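Local atomic coordinates of phenylalanine-4-hydroxylase (Colwellia psychrerythraea, PDB entry 2V28), a protein that probably hydroxylates L-phenylalanine to L-tyrosine with molecular oxygen and tetrahydrobiopterin, using an iron cofactor, as the first step of phenylalanine breakdown. Residues L26-L31 with T104-R109. Residues are numbered along the deposited sequence; the frame is centred on the assembly and turned at random.
Sequences LIWQEL and TFIRSR
Ile27 reaches from the helix into the bend of the loop 104-109 and touches it with both branches. Its CB points at the loop. CG2 runs toward Ile106 and meets Ile106 CG1 at 3.7 Å, the two side chains passing side by side, each headed toward the other's backbone. CG1, the other branch, stands beside the backbone N (chi1 -77°). It lies over one face of the Arg109 guanidinium, with Ile27 CG1 3.6 Å from Arg109 NE. At the tip, Ile27 CD1 ends 3.7 Å from the carbonyl oxygen Arg107 O. Cut back to an alanine, this position would probably lose the branch over the Arg109 guanidinium and the CG2 contact with Ile106, opening a gap between helix and loop.

Arg109 bends at chi2 (-84°), which brings its guanidinium back to the helix. Its NH1 forms a salt bridge with Glu30 OE1 at 3.1 Å. The carboxylate approaches at the guanidinium edge, but the two planes are 56° apart. Arg109 NH2 makes a second salt bridge, to Glu23. Two acidic side chains thus probably balance this charge at the exposed side of the contact.

Deeper in, Ile106 CD1 sits at the edge of the Trp28 ring, 4.0 Å from Trp28 CE3. Leu31 CD1 lies over one face of the Arg107 guanidinium, whose NE is salt-bridged to Asp119.

The contact joins helix 22-39 to the loop between strand 99-103 and helix 120-127. Helix 120-127 touches Trp28, Leu31, Ile106 and Arg107. It also carries His122 and His127, iron ligands in another structure of this enzyme; this chain holds no iron. Arg107 and His122 side chains approach within about 4 Å (nearest atoms), beside the iron site.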
loop_
_atom_site.group_PDB
_atom_site.type_symbol
_atom_site.label_atom_id
_atom_site.label_comp_id
_atom_site.label_asym_id
_atom_site.label_seq_id
_atom_site.Cartn_x
_atom_site.Cartn_y
_atom_site.Cartn_z
ATOM N N LEU A 26 -1.105 -0.806 -31.021
ATOM C CA LEU A 26 -0.799 0.574 -30.624
ATOM C C LEU A 26 -0.576 0.691 -29.132
ATOM O O LEU A 26 0.275 1.449 -28.669
ATOM C CB LEU A 26 -1.948 1.511 -31.003
ATOM C CG LEU A 26 -1.905 2.214 -32.352
ATOM C CD1 LEU A 26 -3.323 2.709 -32.738
ATOM C CD2 LEU A 26 -0.887 3.380 -32.326
ATOM N N ILE A 27 -1.376 -0.043 -28.370
ATOM C CA ILE A 27 -1.202 -0.150 -26.930
ATOM C C ILE A 27 0.198 -0.719 -26.581
ATOM O O ILE A 27 0.885 -0.175 -25.721
ATOM C CB ILE A 27 -2.356 -0.993 -26.309
ATOM C CG1 ILE A 27 -3.652 -0.153 -26.222
ATOM C CG2 ILE A 27 -1.964 -1.526 -24.939
ATOM C CD1 ILE A 27 -4.927 -0.996 -25.904
ATOM N N TRP A 28 0.614 -1.792 -27.248
ATOM C CA TRP A 28 2.015 -2.311 -27.131
ATOM C C TRP A 28 3.085 -1.270 -27.452
ATOM O O TRP A 28 4.094 -1.170 -26.747
ATOM C CB TRP A 28 2.220 -3.486 -28.079
ATOM C CG TRP A 28 3.634 -4.075 -28.075
ATOM C CD1 TRP A 28 4.697 -3.674 -28.833
ATOM C CD2 TRP A 28 4.101 -5.174 -27.267
ATOM N NE1 TRP A 28 5.819 -4.459 -28.542
ATOM C CE2 TRP A 28 5.473 -5.386 -27.585
ATOM C CE3 TRP A 28 3.496 -5.991 -26.299
ATOM C CZ2 TRP A 28 6.245 -6.390 -26.969
ATOM C CZ3 TRP A 28 4.274 -6.991 -25.679
ATOM C CH2 TRP A 28 5.631 -7.180 -26.022
ATOM N N GLN A 29 2.897 -0.549 -28.557
ATOM C CA GLN A 29 3.843 0.463 -28.997
ATOM C C GLN A 29 4.014 1.573 -27.959
ATOM O O GLN A 29 5.136 2.075 -27.732
ATOM C CB GLN A 29 3.383 1.056 -30.343
ATOM C CG GLN A 29 4.317 2.135 -30.872
ATOM C CD GLN A 29 3.920 2.640 -32.239
ATOM O OE1 GLN A 29 2.739 2.658 -32.600
ATOM N NE2 GLN A 29 4.912 3.049 -33.012
ATOM N N GLU A 30 2.895 1.969 -27.357
ATOM C CA GLU A 30 2.895 3.013 -26.328
ATOM C C GLU A 30 3.628 2.537 -25.077
ATOM O O GLU A 30 4.467 3.262 -24.523
ATOM C CB GLU A 30 1.465 3.437 -25.971
ATOM C CG GLU A 30 1.422 4.549 -24.906
ATOM C CD GLU A 30 0.065 5.229 -24.772
ATOM O OE1 GLU A 30 -0.728 5.226 -25.750
ATOM O OE2 GLU A 30 -0.202 5.777 -23.673
ATOM N N LEU A 31 3.314 1.318 -24.643
ATOM C CA LEU A 31 3.984 0.716 -23.494
ATOM C C LEU A 31 5.490 0.560 -23.733
ATOM O O LEU A 31 6.287 0.901 -22.859
ATOM C CB LEU A 31 3.365 -0.642 -23.179
ATOM C CG LEU A 31 1.892 -0.655 -22.751
ATOM C CD1 LEU A 31 1.377 -2.079 -22.724
ATOM C CD2 LEU A 31 1.654 0.048 -21.420
ATOM N N THR A 104 -2.127 -14.683 -23.388
ATOM C CA THR A 104 -2.156 -13.888 -24.600
ATOM C C THR A 104 -3.293 -12.847 -24.632
ATOM O O THR A 104 -4.325 -12.996 -25.302
ATOM C CB THR A 104 -2.166 -14.804 -25.815
ATOM O OG1 THR A 104 -3.341 -15.613 -25.758
ATOM C CG2 THR A 104 -0.932 -15.705 -25.793
ATOM N N PHE A 105 -3.086 -11.790 -23.863
ATOM C CA PHE A 105 -3.952 -10.640 -23.879
ATOM C C PHE A 105 -3.092 -9.422 -23.572
ATOM O O PHE A 105 -1.992 -9.567 -23.044
ATOM C CB PHE A 105 -5.119 -10.788 -22.857
ATOM C CG PHE A 105 -4.711 -10.681 -21.398
ATOM C CD1 PHE A 105 -4.392 -11.826 -20.655
ATOM C CD2 PHE A 105 -4.681 -9.437 -20.749
ATOM C CE1 PHE A 105 -4.021 -11.737 -19.315
ATOM C CE2 PHE A 105 -4.305 -9.343 -19.414
ATOM C CZ PHE A 105 -3.986 -10.489 -18.687
ATOM N N ILE A 106 -3.620 -8.244 -23.894
ATOM C CA ILE A 106 -3.017 -6.971 -23.531
ATOM C C ILE A 106 -4.043 -6.121 -22.763
ATOM O O ILE A 106 -5.263 -6.233 -22.956
ATOM C CB ILE A 106 -2.455 -6.225 -24.774
ATOM C CG1 ILE A 106 -1.465 -5.117 -24.385
ATOM C CG2 ILE A 106 -3.595 -5.680 -25.648
ATOM C CD1 ILE A 106 -0.269 -4.989 -25.301
ATOM N N ARG A 107 -3.533 -5.289 -21.874
ATOM C CA ARG A 107 -4.347 -4.482 -20.970
ATOM C C ARG A 107 -5.215 -3.492 -21.751
ATOM O O ARG A 107 -4.924 -3.194 -22.883
ATOM C CB ARG A 107 -3.438 -3.716 -20.010
ATOM C CG ARG A 107 -2.556 -2.676 -20.712
ATOM C CD ARG A 107 -1.491 -2.133 -19.780
ATOM N NE ARG A 107 -0.477 -3.146 -19.515
ATOM C CZ ARG A 107 0.669 -2.913 -18.886
ATOM N NH1 ARG A 107 0.961 -1.703 -18.440
ATOM N NH2 ARG A 107 1.508 -3.904 -18.690
ATOM N N SER A 108 -6.287 -3.004 -21.131
ATOM C CA SER A 108 -7.141 -1.969 -21.738
ATOM C C SER A 108 -6.429 -0.629 -21.682
ATOM O O SER A 108 -5.501 -0.478 -20.905
ATOM C CB SER A 108 -8.443 -1.864 -20.950
ATOM O OG SER A 108 -8.174 -1.629 -19.572
ATOM N N ARG A 109 -6.863 0.351 -22.483
ATOM C CA ARG A 109 -6.363 1.727 -22.336
ATOM C C ARG A 109 -6.498 2.224 -20.912
ATOM O O ARG A 109 -5.588 2.869 -20.391
ATOM C CB ARG A 109 -7.130 2.724 -23.215
ATOM C CG ARG A 109 -6.905 2.584 -24.694
ATOM C CD ARG A 109 -5.662 3.306 -25.150
ATOM N NE ARG A 109 -5.426 2.978 -26.547
ATOM C CZ ARG A 109 -4.412 3.426 -27.272
ATOM N NH1 ARG A 109 -3.507 4.226 -26.727
ATOM N NH2 ARG A 109 -4.314 3.054 -28.546
#